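Local structure of stage III sporulation protein AB (Bacillus subtilis, 6BS9) at residues R11-A16 / Q44-L49; Q18-E23 / Q36-Q41; D55-G60 / K65-Q70; K90-T95 / K109-H114. The protein is essential for sporulation and probably works as a component of a secretion-system-like apparatus, this chain being a helical fragment that makes up most of the protein. One frame throughout, in Å; residues are numbered along the deposited sequence.

All four contacts pair helices of one all-helical domain, but they differ in depth. Contact 1 is buried near the centre and joins helix 2-26 to helix 46-58, with a water bridge beside its methyl groups. Contact 2 uses the same long helix against helix 31-41, is partly buried, and rests on one isoleucine. Contacts 2, 3 and 4 each join consecutive helices, 46-58 with 64-75 in contact 3 and 83-95 with 101-128 in contact 4; in the last two an alanine sits at the closest backbone approach and a polar pair lies toward solvent. Contact 3 is farthest from the centre. Contacts 1 and 3 share helix 46-58 and touch through Leu49 and Trp68.

Contact 1: residues R11-A16 / Q44-L49; sequences RQLRAA and QPVSTL
Val46 meets both Gln12 and Leu13 where two helices of the all-helical bundle, 2-26 and 46-58, come together. Its two methyl groups divide the work. CG1, anti to the backbone N (chi1 172°), turns to Leu13, whose CD2 lies 4.0 Å from Val46 CG1. CG2 turns instead to the amide of Gln12, and Gln12 OE1 stands 3.4 Å from Val46 CG2. Leu13 starts out along the flank of its helix, but its tip swings inward: the same CD2 that touches Val46 also reaches Leu49 CD2 at 3.8 Å, the two leucine side chains crossing at about a right angle. Phe50, one residue on, adds to the apolar surface against Leu13, and Leu49 also packs on Trp68 of helix 64-75, so this patch belongs to the core of the domain.

The polar edge of the contact is carried by Gln12. Its chain runs extended beyond CG and brings the amide across toward Val46, which follows Pro45 and its cis peptide bond. No direct hydrogen bond spans the segments; one water does the joining. It donates to Gln12 OE1 at 2.7 Å and accepts from the backbone, with Val46 N 3.1 Å from the water oxygen.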
loop_
_atom_site.group_PDB
_atom_site.type_symbol
_atom_site.label_atom_id
_atom_site.label_comp_id
_atom_site.label_asym_id
_atom_site.label_seq_id
_atom_site.Cartn_x
_atom_site.Cartn_y
_atom_site.Cartn_z
ATOM N N ARG A 11 6.643 2.588 -6.718
ATOM C CA ARG A 11 7.852 2.732 -5.925
ATOM C C ARG A 11 7.548 3.303 -4.570
ATOM O O ARG A 11 8.054 2.826 -3.546
ATOM C CB ARG A 11 8.850 3.612 -6.690
ATOM C CG ARG A 11 10.252 3.590 -6.184
ATOM C CD ARG A 11 11.143 4.394 -7.119
ATOM N NE ARG A 11 10.741 5.796 -7.214
ATOM C CZ ARG A 11 10.563 6.359 -8.404
ATOM N NH1 ARG A 11 10.213 7.619 -8.436
ATOM N NH2 ARG A 11 10.745 5.644 -9.571
ATOM N N GLN A 12 6.721 4.341 -4.567
ATOM C CA GLN A 12 6.218 4.947 -3.312
ATOM C C GLN A 12 5.446 3.971 -2.436
ATOM O O GLN A 12 5.602 3.991 -1.231
ATOM C CB GLN A 12 5.258 6.115 -3.654
ATOM C CG GLN A 12 5.946 7.366 -4.184
ATOM C CD GLN A 12 4.935 8.397 -4.665
ATOM O OE1 GLN A 12 3.871 8.091 -5.189
ATOM N NE2 GLN A 12 5.264 9.628 -4.460
ATOM N N LEU A 13 4.579 3.131 -3.067
ATOM C CA LEU A 13 3.832 2.119 -2.332
ATOM C C LEU A 13 4.760 1.078 -1.690
ATOM O O LEU A 13 4.574 0.718 -0.534
ATOM C CB LEU A 13 2.823 1.462 -3.238
ATOM C CG LEU A 13 1.593 2.320 -3.524
ATOM C CD1 LEU A 13 0.876 1.771 -4.706
ATOM C CD2 LEU A 13 0.666 2.378 -2.337
ATOM N N ARG A 14 5.782 0.651 -2.418
ATOM C CA ARG A 14 6.783 -0.284 -1.888
ATOM C C ARG A 14 7.502 0.319 -0.676
ATOM O O ARG A 14 7.765 -0.385 0.289
ATOM C CB ARG A 14 7.779 -0.542 -3.027
ATOM C CG ARG A 14 8.798 -1.695 -2.952
ATOM C CD ARG A 14 8.324 -3.142 -2.803
ATOM N NE ARG A 14 9.462 -3.911 -2.332
ATOM C CZ ARG A 14 10.026 -3.757 -1.143
ATOM N NH1 ARG A 14 9.500 -2.927 -0.233
ATOM N NH2 ARG A 14 11.111 -4.462 -0.875
ATOM N N ALA A 15 7.821 1.616 -0.715
ATOM C CA ALA A 15 8.445 2.284 0.400
ATOM C C ALA A 15 7.527 2.285 1.625
ATOM O O ALA A 15 7.927 1.962 2.727
ATOM C CB ALA A 15 8.835 3.725 0.014
ATOM N N ALA A 16 6.307 2.749 1.419
ATOM C CA ALA A 16 5.372 2.913 2.473
ATOM C C ALA A 16 5.004 1.558 3.081
ATOM O O ALA A 16 4.988 1.430 4.318
ATOM C CB ALA A 16 4.121 3.570 1.906
ATOM N N GLN A 44 1.266 13.444 -2.947
ATOM C CA GLN A 44 -0.046 13.070 -3.454
ATOM C C GLN A 44 0.113 12.529 -4.846
ATOM O O GLN A 44 1.029 12.920 -5.509
ATOM C CB GLN A 44 -0.949 14.273 -3.528
ATOM C CG GLN A 44 -1.163 14.923 -2.177
ATOM C CD GLN A 44 -2.226 14.257 -1.422
ATOM O OE1 GLN A 44 -2.534 13.024 -1.563
ATOM N NE2 GLN A 44 -2.913 15.094 -0.654
ATOM N N PRO A 45 -0.748 11.630 -5.272
ATOM C CA PRO A 45 -1.980 11.187 -4.547
ATOM C C PRO A 45 -1.807 9.959 -3.618
ATOM O O PRO A 45 -2.712 9.693 -2.817
ATOM C CB PRO A 45 -2.960 10.846 -5.693
ATOM C CG PRO A 45 -2.034 10.430 -6.804
ATOM C CD PRO A 45 -0.800 11.320 -6.701
ATOM N N VAL A 46 -0.652 9.280 -3.648
ATOM C CA VAL A 46 -0.466 8.088 -2.809
ATOM C C VAL A 46 -0.563 8.391 -1.328
ATOM O O VAL A 46 -1.138 7.625 -0.571
ATOM C CB VAL A 46 0.868 7.404 -3.122
ATOM C CG1 VAL A 46 1.187 6.298 -2.166
ATOM C CG2 VAL A 46 0.822 6.805 -4.541
ATOM N N SER A 47 -0.053 9.538 -0.917
ATOM C CA SER A 47 -0.223 10.023 0.466
ATOM C C SER A 47 -1.625 9.873 1.048
ATOM O O SER A 47 -1.787 9.395 2.174
ATOM C CB SER A 47 0.128 11.509 0.543
ATOM O OG SER A 47 0.016 11.973 1.849
ATOM N N THR A 48 -2.635 10.160 0.242
ATOM C CA THR A 48 -4.031 10.072 0.681
ATOM C C THR A 48 -4.525 8.657 1.014
ATOM O O THR A 48 -5.346 8.446 1.918
ATOM C CB THR A 48 -4.959 10.713 -0.359
ATOM O OG1 THR A 48 -4.533 12.067 -0.536
ATOM C CG2 THR A 48 -6.389 10.766 0.191
ATOM N N LEU A 49 -3.935 7.650 0.383
ATOM C CA LEU A 49 -4.226 6.286 0.794
ATOM C C LEU A 49 -3.890 6.112 2.284
ATOM O O LEU A 49 -4.638 5.471 3.003
ATOM C CB LEU A 49 -3.461 5.287 -0.085
ATOM C CG LEU A 49 -3.524 3.793 0.295
ATOM C CD1 LEU A 49 -4.919 3.219 0.340
ATOM C CD2 LEU A 49 -2.727 3.007 -0.721
HETATM O O HOH W 1 1.990 10.001 -5.125
#

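Contact 2: residues Q18-E23 / Q36-Q41; sequences QSLEAE and QQIAKQ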
loop_
_atom_site.group_PDB
_atom_site.type_symbol
_atom_site.label_atom_id
_atom_site.label_comp_id
_atom_site.label_asym_id
_atom_site.label_seq_id
_atom_site.Cartn_x
_atom_site.Cartn_y
_atom_site.Cartn_z
ATOM N N GLN A 18 6.760 -1.232 3.024
ATOM C CA GLN A 18 7.899 -1.743 3.780
ATOM C C GLN A 18 7.920 -1.155 5.196
ATOM O O GLN A 18 8.156 -1.861 6.178
ATOM C CB GLN A 18 9.149 -1.425 3.058
ATOM C CG GLN A 18 10.398 -1.882 3.731
ATOM C CD GLN A 18 11.578 -1.470 2.896
ATOM O OE1 GLN A 18 12.065 -2.232 2.085
ATOM N NE2 GLN A 18 12.012 -0.225 3.065
ATOM N N SER A 19 7.599 0.119 5.322
ATOM C CA SER A 19 7.556 0.750 6.670
ATOM C C SER A 19 6.434 0.271 7.512
ATOM O O SER A 19 6.600 -0.013 8.679
ATOM C CB SER A 19 7.518 2.229 6.511
ATOM O OG SER A 19 8.737 2.635 5.902
ATOM N N LEU A 20 5.303 0.024 6.889
ATOM C CA LEU A 20 4.210 -0.528 7.667
ATOM C C LEU A 20 4.463 -1.964 8.079
ATOM O O LEU A 20 4.103 -2.332 9.201
ATOM C CB LEU A 20 2.895 -0.507 6.922
ATOM C CG LEU A 20 2.219 0.813 6.656
ATOM C CD1 LEU A 20 0.867 0.599 6.033
ATOM C CD2 LEU A 20 2.104 1.727 7.872
ATOM N N GLU A 21 5.011 -2.786 7.173
ATOM C CA GLU A 21 5.417 -4.146 7.537
ATOM C C GLU A 21 6.256 -4.144 8.785
ATOM O O GLU A 21 6.022 -4.925 9.709
ATOM C CB GLU A 21 6.243 -4.819 6.409
ATOM C CG GLU A 21 6.607 -6.283 6.704
ATOM C CD GLU A 21 7.614 -6.926 5.717
ATOM O OE1 GLU A 21 8.245 -6.144 4.927
ATOM O OE2 GLU A 21 7.647 -8.232 5.632
ATOM N N ALA A 22 7.245 -3.276 8.847
ATOM C CA ALA A 22 8.102 -3.246 10.046
ATOM C C ALA A 22 7.320 -2.924 11.306
ATOM O O ALA A 22 7.543 -3.515 12.366
ATOM C CB ALA A 22 9.250 -2.279 9.838
ATOM N N GLU A 23 6.397 -1.980 11.211
ATOM C CA GLU A 23 5.652 -1.546 12.429
ATOM C C GLU A 23 4.671 -2.597 12.887
ATOM O O GLU A 23 4.494 -2.818 14.076
ATOM C CB GLU A 23 4.878 -0.259 12.177
ATOM C CG GLU A 23 5.757 0.940 11.830
ATOM C CD GLU A 23 6.551 1.497 13.021
ATOM O OE1 GLU A 23 7.491 2.287 12.828
ATOM O OE2 GLU A 23 6.345 1.096 14.163
ATOM N N GLN A 36 -0.127 7.602 9.493
ATOM C CA GLN A 36 -0.190 9.054 9.401
ATOM C C GLN A 36 1.224 9.618 9.176
ATOM O O GLN A 36 1.388 10.527 8.369
ATOM C CB GLN A 36 -0.849 9.688 10.647
ATOM C CG GLN A 36 -1.166 11.231 10.506
ATOM C CD GLN A 36 -2.123 11.629 9.305
ATOM O OE1 GLN A 36 -1.785 12.499 8.506
ATOM N NE2 GLN A 36 -3.303 10.974 9.180
ATOM N N GLN A 37 2.244 9.061 9.837
ATOM C CA GLN A 37 3.631 9.525 9.657
ATOM C C GLN A 37 4.113 9.332 8.223
ATOM O O GLN A 37 4.766 10.194 7.649
ATOM C CB GLN A 37 4.617 8.795 10.582
ATOM C CG GLN A 37 4.485 9.047 12.074
ATOM C CD GLN A 37 5.319 8.044 12.920
ATOM O OE1 GLN A 37 5.810 6.970 12.456
ATOM N NE2 GLN A 37 5.484 8.394 14.160
ATOM N N ILE A 38 3.698 8.244 7.614
ATOM C CA ILE A 38 3.988 8.035 6.219
ATOM C C ILE A 38 3.235 8.983 5.363
ATOM O O ILE A 38 3.814 9.586 4.441
ATOM C CB ILE A 38 3.698 6.565 5.814
ATOM C CG1 ILE A 38 4.743 5.693 6.478
ATOM C CG2 ILE A 38 3.755 6.353 4.318
ATOM C CD1 ILE A 38 4.245 4.286 6.744
ATOM N N ALA A 39 1.939 9.136 5.605
ATOM C CA ALA A 39 1.149 10.101 4.817
ATOM C C ALA A 39 1.819 11.529 4.771
ATOM O O ALA A 39 1.882 12.134 3.731
ATOM C CB ALA A 39 -0.233 10.221 5.357
ATOM N N LYS A 40 2.370 11.991 5.890
ATOM C CA LYS A 40 2.972 13.334 5.972
ATOM C C LYS A 40 4.180 13.487 5.062
ATOM O O LYS A 40 4.462 14.552 4.607
ATOM C CB LYS A 40 3.365 13.686 7.413
ATOM C CG LYS A 40 2.189 14.004 8.317
ATOM C CD LYS A 40 2.677 14.272 9.700
ATOM C CE LYS A 40 1.507 14.557 10.636
ATOM N NZ LYS A 40 1.999 15.084 11.962
ATOM N N GLN A 41 4.830 12.384 4.726
ATOM C CA GLN A 41 6.032 12.418 3.920
ATOM C C GLN A 41 5.800 12.219 2.401
ATOM O O GLN A 41 6.287 13.002 1.525
ATOM C CB GLN A 41 7.032 11.472 4.555
ATOM C CG GLN A 41 7.572 12.049 5.854
ATOM C CD GLN A 41 8.453 11.034 6.581
ATOM O OE1 GLN A 41 9.705 11.007 6.429
ATOM N NE2 GLN A 41 7.805 10.164 7.346
#
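The backbones come closest at Ser19 and Ile38, whose CA atoms are 8.1 Å apart, with the two short segments running in broadly opposite senses. They belong to helices 2-26 and 31-41, consecutive in the chain, which together form a helical hairpin at one side of the all-helical domain. At that spacing the gap is filled mainly by Ile38, which Leu20 comes out to meet. The CG1 branch of Ile38 sits beside the backbone N (chi1 -70°) and projects CD1 across to the first helix, where the methyl settles between two residues. Leu20 CD2 is 3.5 Å from Ile38 CD1, a snug methyl-to-methyl approach in which the two side chains slant across each other. On the other flank Ser19 offers only carbon, its CB lying 3.9 Å from Ile38 CD1. The serine hydroxyl is engaged within its own helix, in a weak hydrogen bond to Ala15 O.

The other branch of Ile38 is used as well: its CG2 packs against Ala16, one turn back along helix 2-26. Leu20 in turn reaches Phe50 of helix 46-58 and Ala34, which ties the hairpin to the deeper packing. Away from the apolar centre, Gln41 folds back over its own helix. Its NE2 donates to Gln37 O at 3.1 Å in a nearly straight bond, 176° at the hydrogen; the acceptor lies in the amide plane of Gln41, whereas Gln41 NE2 stands 54° out of the carbonyl plane of Gln37.

Contact 3: residues D55-G60 / K65-Q70; sequences DQLDKG and KTAWEQ
Gln56 CB rests on Ala67 CB at 3.6 Å, the closest carbon contact between the two segments, in an antiparallel helical hairpin of helices 46-58 and 64-75. The small alanine lets the backbones draw near, with the CA atoms of Gln56 and Ala67 5.3 Å apart. Leu57 adds a second apolar touch: its CG and CD2 lean toward the same methyl, Leu57 CG being 4.2 Å from Ala67 CB. Farther out, the Gln56 chain bends at chi2 (-41°) and carries its amide over to that of Gln70. The two chains cross at about a right angle with amide planes 45° apart; although Gln56 NE2 is 3.4 Å from Gln70 OE1, the angle is too poor for a hydrogen bond. What positions the Gln56 amide is Asp62 in the connecting loop, whose OD2 accepts from NE2. Shortening Gln56 to an alanine would probably leave Asp62 without this amide donor and the Gln70 amide without its neighbour. Trp68, whose CB points away from segment 55-60, meets Phe53 of helix 46-58 edge-to-face, while Lys65 and Glu69 form a salt bridge within their own helix, its hydrogen bond weak, with Lys65 NZ 3.3 Å from Glu69 OE1.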
loop_
_atom_site.group_PDB
_atom_site.type_symbol
_atom_site.label_atom_id
_atom_site.label_comp_id
_atom_site.label_asym_id
_atom_site.label_seq_id
_atom_site.Cartn_x
_atom_site.Cartn_y
_atom_site.Cartn_z
ATOM N N ASP A 55 -7.096 7.663 9.356
ATOM C CA ASP A 55 -8.414 8.068 9.826
ATOM C C ASP A 55 -9.325 6.862 10.127
ATOM O O ASP A 55 -10.038 6.858 11.087
ATOM C CB ASP A 55 -9.110 8.947 8.762
ATOM C CG ASP A 55 -8.442 10.270 8.579
ATOM O OD1 ASP A 55 -7.648 10.689 9.475
ATOM O OD2 ASP A 55 -8.693 10.909 7.518
ATOM N N GLN A 56 -9.368 5.888 9.235
ATOM C CA GLN A 56 -10.364 4.810 9.334
ATOM C C GLN A 56 -10.038 3.996 10.531
ATOM O O GLN A 56 -10.916 3.614 11.245
ATOM C CB GLN A 56 -10.384 3.909 8.075
ATOM C CG GLN A 56 -11.326 4.283 6.936
ATOM C CD GLN A 56 -12.668 4.745 7.430
ATOM O OE1 GLN A 56 -12.937 5.941 7.466
ATOM N NE2 GLN A 56 -13.505 3.810 7.832
ATOM N N LEU A 57 -8.769 3.690 10.710
ATOM C CA LEU A 57 -8.330 2.962 11.882
ATOM C C LEU A 57 -8.585 3.686 13.178
ATOM O O LEU A 57 -9.112 3.121 14.125
ATOM C CB LEU A 57 -6.838 2.781 11.851
ATOM C CG LEU A 57 -6.321 1.750 10.910
ATOM C CD1 LEU A 57 -4.845 1.986 10.642
ATOM C CD2 LEU A 57 -6.593 0.354 11.458
ATOM N N ASP A 58 -8.279 4.977 13.207
ATOM C CA ASP A 58 -8.295 5.680 14.466
ATOM C C ASP A 58 -9.709 5.762 15.046
ATOM O O ASP A 58 -9.920 5.435 16.209
ATOM C CB ASP A 58 -7.681 7.067 14.330
ATOM C CG ASP A 58 -7.166 7.607 15.660
ATOM O OD1 ASP A 58 -6.605 6.784 16.387
ATOM O OD2 ASP A 58 -7.315 8.782 16.038
ATOM N N LYS A 59 -10.641 6.197 14.194
ATOM C CA LYS A 59 -12.064 6.428 14.458
ATOM C C LYS A 59 -12.814 5.398 13.662
ATOM O O LYS A 59 -13.221 5.576 12.504
ATOM C CB LYS A 59 -12.416 7.900 14.115
ATOM C CG LYS A 59 -12.260 8.838 15.309
ATOM C CD LYS A 59 -12.229 10.294 14.882
ATOM C CE LYS A 59 -12.380 11.205 16.099
ATOM N NZ LYS A 59 -12.282 12.636 15.711
ATOM N N GLY A 60 -12.897 4.247 14.296
ATOM C CA GLY A 60 -13.213 3.028 13.606
ATOM C C GLY A 60 -13.214 1.909 14.655
ATOM O O GLY A 60 -12.356 1.818 15.567
ATOM N N LYS A 65 -7.896 -4.686 8.181
ATOM C CA LYS A 65 -8.264 -5.183 6.877
ATOM C C LYS A 65 -9.399 -4.396 6.287
ATOM O O LYS A 65 -9.346 -4.027 5.111
ATOM C CB LYS A 65 -8.606 -6.660 6.979
ATOM C CG LYS A 65 -9.236 -7.313 5.764
ATOM C CD LYS A 65 -9.775 -8.685 6.163
ATOM C CE LYS A 65 -10.328 -9.457 4.980
ATOM N NZ LYS A 65 -11.435 -8.706 4.306
ATOM N N THR A 66 -10.445 -4.164 7.070
ATOM C CA THR A 66 -11.598 -3.484 6.549
ATOM C C THR A 66 -11.203 -2.018 6.277
ATOM O O THR A 66 -11.553 -1.467 5.220
ATOM C CB THR A 66 -12.770 -3.571 7.553
ATOM O OG1 THR A 66 -13.148 -4.938 7.725
ATOM C CG2 THR A 66 -13.991 -2.750 7.119
ATOM N N ALA A 67 -10.479 -1.409 7.206
ATOM C CA ALA A 67 -10.033 -0.012 7.042
ATOM C C ALA A 67 -9.176 0.186 5.816
ATOM O O ALA A 67 -9.341 1.190 5.086
ATOM C CB ALA A 67 -9.261 0.467 8.256
ATOM N N TRP A 68 -8.317 -0.785 5.551
ATOM C CA TRP A 68 -7.520 -0.747 4.345
ATOM C C TRP A 68 -8.343 -0.831 3.032
ATOM O O TRP A 68 -8.160 -0.004 2.113
ATOM C CB TRP A 68 -6.495 -1.852 4.351
ATOM C CG TRP A 68 -5.666 -1.786 3.190
ATOM C CD1 TRP A 68 -5.807 -2.494 2.015
ATOM C CD2 TRP A 68 -4.557 -0.910 2.979
ATOM N NE1 TRP A 68 -4.779 -2.177 1.126
ATOM C CE2 TRP A 68 -4.024 -1.191 1.685
ATOM C CE3 TRP A 68 -3.929 0.087 3.756
ATOM C CZ2 TRP A 68 -2.949 -0.482 1.173
ATOM C CZ3 TRP A 68 -2.824 0.761 3.245
ATOM C CH2 TRP A 68 -2.346 0.466 2.004
ATOM N N GLU A 69 -9.242 -1.797 2.975
ATOM C CA GLU A 69 -10.102 -1.988 1.800
ATOM C C GLU A 69 -10.901 -0.742 1.495
ATOM O O GLU A 69 -10.951 -0.305 0.349
ATOM C CB GLU A 69 -11.081 -3.160 1.947
ATOM C CG GLU A 69 -10.728 -4.314 1.048
ATOM C CD GLU A 69 -9.880 -5.376 1.698
ATOM O OE1 GLU A 69 -10.492 -6.111 2.509
ATOM O OE2 GLU A 69 -8.670 -5.493 1.327
ATOM N N GLN A 70 -11.499 -0.165 2.526
ATOM C CA GLN A 70 -12.288 1.059 2.390
ATOM C C GLN A 70 -11.421 2.221 1.886
ATOM O O GLN A 70 -11.810 2.938 1.002
ATOM C CB GLN A 70 -12.959 1.390 3.728
ATOM C CG GLN A 70 -14.417 1.808 3.633
ATOM C CD GLN A 70 -15.099 1.985 5.000
ATOM O OE1 GLN A 70 -15.606 3.080 5.320
ATOM N NE2 GLN A 70 -15.119 0.907 5.822
#

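Contact 4: residues K90-T95 / K109-H114; sequences KQFGET and KLALTH
This is a lightly packed helix-helix contact, Phe92 and Gln91 against Ala111 and His114, within the antiparallel hairpin of helices 83-95 and 101-128. The backbones are nearest at Phe92 and Ala111, with CA atoms 6.0 Å apart, and there Phe92 CB meets Ala111 CB at 4.2 Å. The phenyl ring itself is directed past the alanine: with CG anti to the backbone N (chi1 174°) it goes inward, where Leu17 and Ile108 pack on it and Trp68 meets it edge-to-face. Phe92 thus links this hairpin to the interior of the domain.

Gln91 works on the outer side, where its extended chain crosses the His114 side chain at about a right angle. Gln91 OE1 comes to 4.0 Å from His114 ND1, with the amide and imidazole planes 88° apart, so the pair touches loosely and forms no hydrogen bond. The nearest atoms of the His114 side chain and a bound sulfate are about 3 Å apart, the ion probably brought in by the crystallisation liquor. The backbone of Gln91 is gripped twice: Thr95 OG1 and Thr95 N each donate to Gln91 O at 2.9 Å, reaching it from opposite faces of the carbonyl plane.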
loop_
_atom_site.group_PDB
_atom_site.type_symbol
_atom_site.label_atom_id
_atom_site.label_comp_id
_atom_site.label_asym_id
_atom_site.label_seq_id
_atom_site.Cartn_x
_atom_site.Cartn_y
_atom_site.Cartn_z
ATOM N N LYS A 90 -5.301 -5.029 -2.558
ATOM C CA LYS A 90 -6.395 -5.731 -1.894
ATOM C C LYS A 90 -5.877 -6.928 -1.138
ATOM O O LYS A 90 -6.262 -7.125 0.005
ATOM C CB LYS A 90 -7.461 -6.162 -2.921
ATOM C CG LYS A 90 -8.748 -6.713 -2.308
ATOM C CD LYS A 90 -9.786 -7.102 -3.372
ATOM C CE LYS A 90 -11.147 -7.465 -2.749
ATOM N NZ LYS A 90 -12.314 -7.273 -3.681
ATOM N N GLN A 91 -5.021 -7.737 -1.763
ATOM C CA GLN A 91 -4.380 -8.888 -1.057
ATOM C C GLN A 91 -3.560 -8.435 0.154
ATOM O O GLN A 91 -3.559 -9.102 1.180
ATOM C CB GLN A 91 -3.662 -9.995 -1.927
ATOM C CG GLN A 91 -2.921 -9.696 -3.223
ATOM C CD GLN A 91 -1.822 -10.764 -3.567
ATOM O OE1 GLN A 91 -0.710 -10.416 -3.924
ATOM N NE2 GLN A 91 -2.151 -12.044 -3.431
ATOM N N PHE A 92 -2.933 -7.270 0.071
ATOM C CA PHE A 92 -2.280 -6.714 1.246
ATOM C C PHE A 92 -3.289 -6.460 2.396
ATOM O O PHE A 92 -3.015 -6.784 3.541
ATOM C CB PHE A 92 -1.454 -5.452 0.921
ATOM C CG PHE A 92 -0.883 -4.766 2.132
ATOM C CD1 PHE A 92 0.212 -5.247 2.742
ATOM C CD2 PHE A 92 -1.470 -3.640 2.662
ATOM C CE1 PHE A 92 0.770 -4.602 3.864
ATOM C CE2 PHE A 92 -0.972 -3.037 3.787
ATOM C CZ PHE A 92 0.160 -3.511 4.397
ATOM N N GLY A 93 -4.445 -5.870 2.101
ATOM C CA GLY A 93 -5.489 -5.738 3.122
ATOM C C GLY A 93 -5.893 -7.062 3.761
ATOM O O GLY A 93 -5.956 -7.159 4.970
ATOM N N GLU A 94 -6.163 -8.065 2.938
ATOM C CA GLU A 94 -6.577 -9.406 3.366
ATOM C C GLU A 94 -5.511 -9.964 4.302
ATOM O O GLU A 94 -5.808 -10.453 5.400
ATOM C CB GLU A 94 -6.824 -10.300 2.118
ATOM C CG GLU A 94 -7.736 -9.659 1.021
ATOM C CD GLU A 94 -9.166 -10.179 0.793
ATOM O OE1 GLU A 94 -9.637 -10.045 -0.398
ATOM O OE2 GLU A 94 -9.850 -10.640 1.758
ATOM N N THR A 95 -4.254 -9.688 3.985
ATOM C CA THR A 95 -3.151 -10.026 4.831
ATOM C C THR A 95 -3.151 -9.469 6.235
ATOM O O THR A 95 -2.533 -10.022 7.162
ATOM C CB THR A 95 -1.840 -9.584 4.097
ATOM O OG1 THR A 95 -1.632 -10.409 2.953
ATOM C CG2 THR A 95 -0.600 -9.623 4.960
ATOM N N LYS A 109 5.379 -9.831 2.715
ATOM C CA LYS A 109 6.549 -9.875 1.814
ATOM C C LYS A 109 6.127 -10.161 0.376
ATOM O O LYS A 109 6.661 -9.560 -0.563
ATOM C CB LYS A 109 7.537 -10.903 2.318
ATOM C CG LYS A 109 8.841 -10.916 1.555
ATOM C CD LYS A 109 9.722 -12.026 2.034
ATOM C CE LYS A 109 11.132 -12.003 1.397
ATOM N NZ LYS A 109 11.993 -13.118 1.906
ATOM N N LEU A 110 5.160 -11.065 0.186
ATOM C CA LEU A 110 4.646 -11.390 -1.181
ATOM C C LEU A 110 4.032 -10.200 -1.887
ATOM O O LEU A 110 4.320 -9.977 -3.054
ATOM C CB LEU A 110 3.581 -12.487 -1.119
ATOM C CG LEU A 110 2.901 -12.950 -2.404
ATOM C CD1 LEU A 110 3.887 -13.398 -3.451
ATOM C CD2 LEU A 110 1.933 -14.098 -2.129
ATOM N N ALA A 111 3.215 -9.426 -1.147
ATOM C CA ALA A 111 2.721 -8.177 -1.647
ATOM C C ALA A 111 3.825 -7.247 -2.106
ATOM O O ALA A 111 3.782 -6.725 -3.218
ATOM C CB ALA A 111 1.889 -7.485 -0.591
ATOM N N LEU A 112 4.826 -7.056 -1.269
ATOM C CA LEU A 112 5.985 -6.221 -1.613
ATOM C C LEU A 112 6.737 -6.681 -2.811
ATOM O O LEU A 112 7.106 -5.879 -3.676
ATOM C CB LEU A 112 6.997 -6.147 -0.462
ATOM C CG LEU A 112 6.496 -5.442 0.818
ATOM C CD1 LEU A 112 7.553 -5.468 1.920
ATOM C CD2 LEU A 112 6.119 -4.005 0.545
ATOM N N THR A 113 6.961 -7.972 -2.914
ATOM C CA THR A 113 7.646 -8.512 -4.100
ATOM C C THR A 113 6.815 -8.395 -5.328
ATOM O O THR A 113 7.343 -8.167 -6.415
ATOM C CB THR A 113 8.000 -9.983 -3.899
ATOM O OG1 THR A 113 8.735 -10.107 -2.697
ATOM C CG2 THR A 113 8.889 -10.485 -4.995
ATOM N N HIS A 114 5.505 -8.567 -5.176
ATOM C CA HIS A 114 4.625 -8.406 -6.310
ATOM C C HIS A 114 4.679 -7.025 -6.882
ATOM O O HIS A 114 4.808 -6.834 -8.112
ATOM C CB HIS A 114 3.203 -8.745 -5.983
ATOM C CG HIS A 114 2.458 -9.264 -7.171
ATOM N ND1 HIS A 114 1.704 -10.411 -7.102
ATOM C CD2 HIS A 114 2.462 -8.885 -8.482
ATOM C CE1 HIS A 114 1.187 -10.663 -8.291
ATOM N NE2 HIS A 114 1.627 -9.749 -9.144
#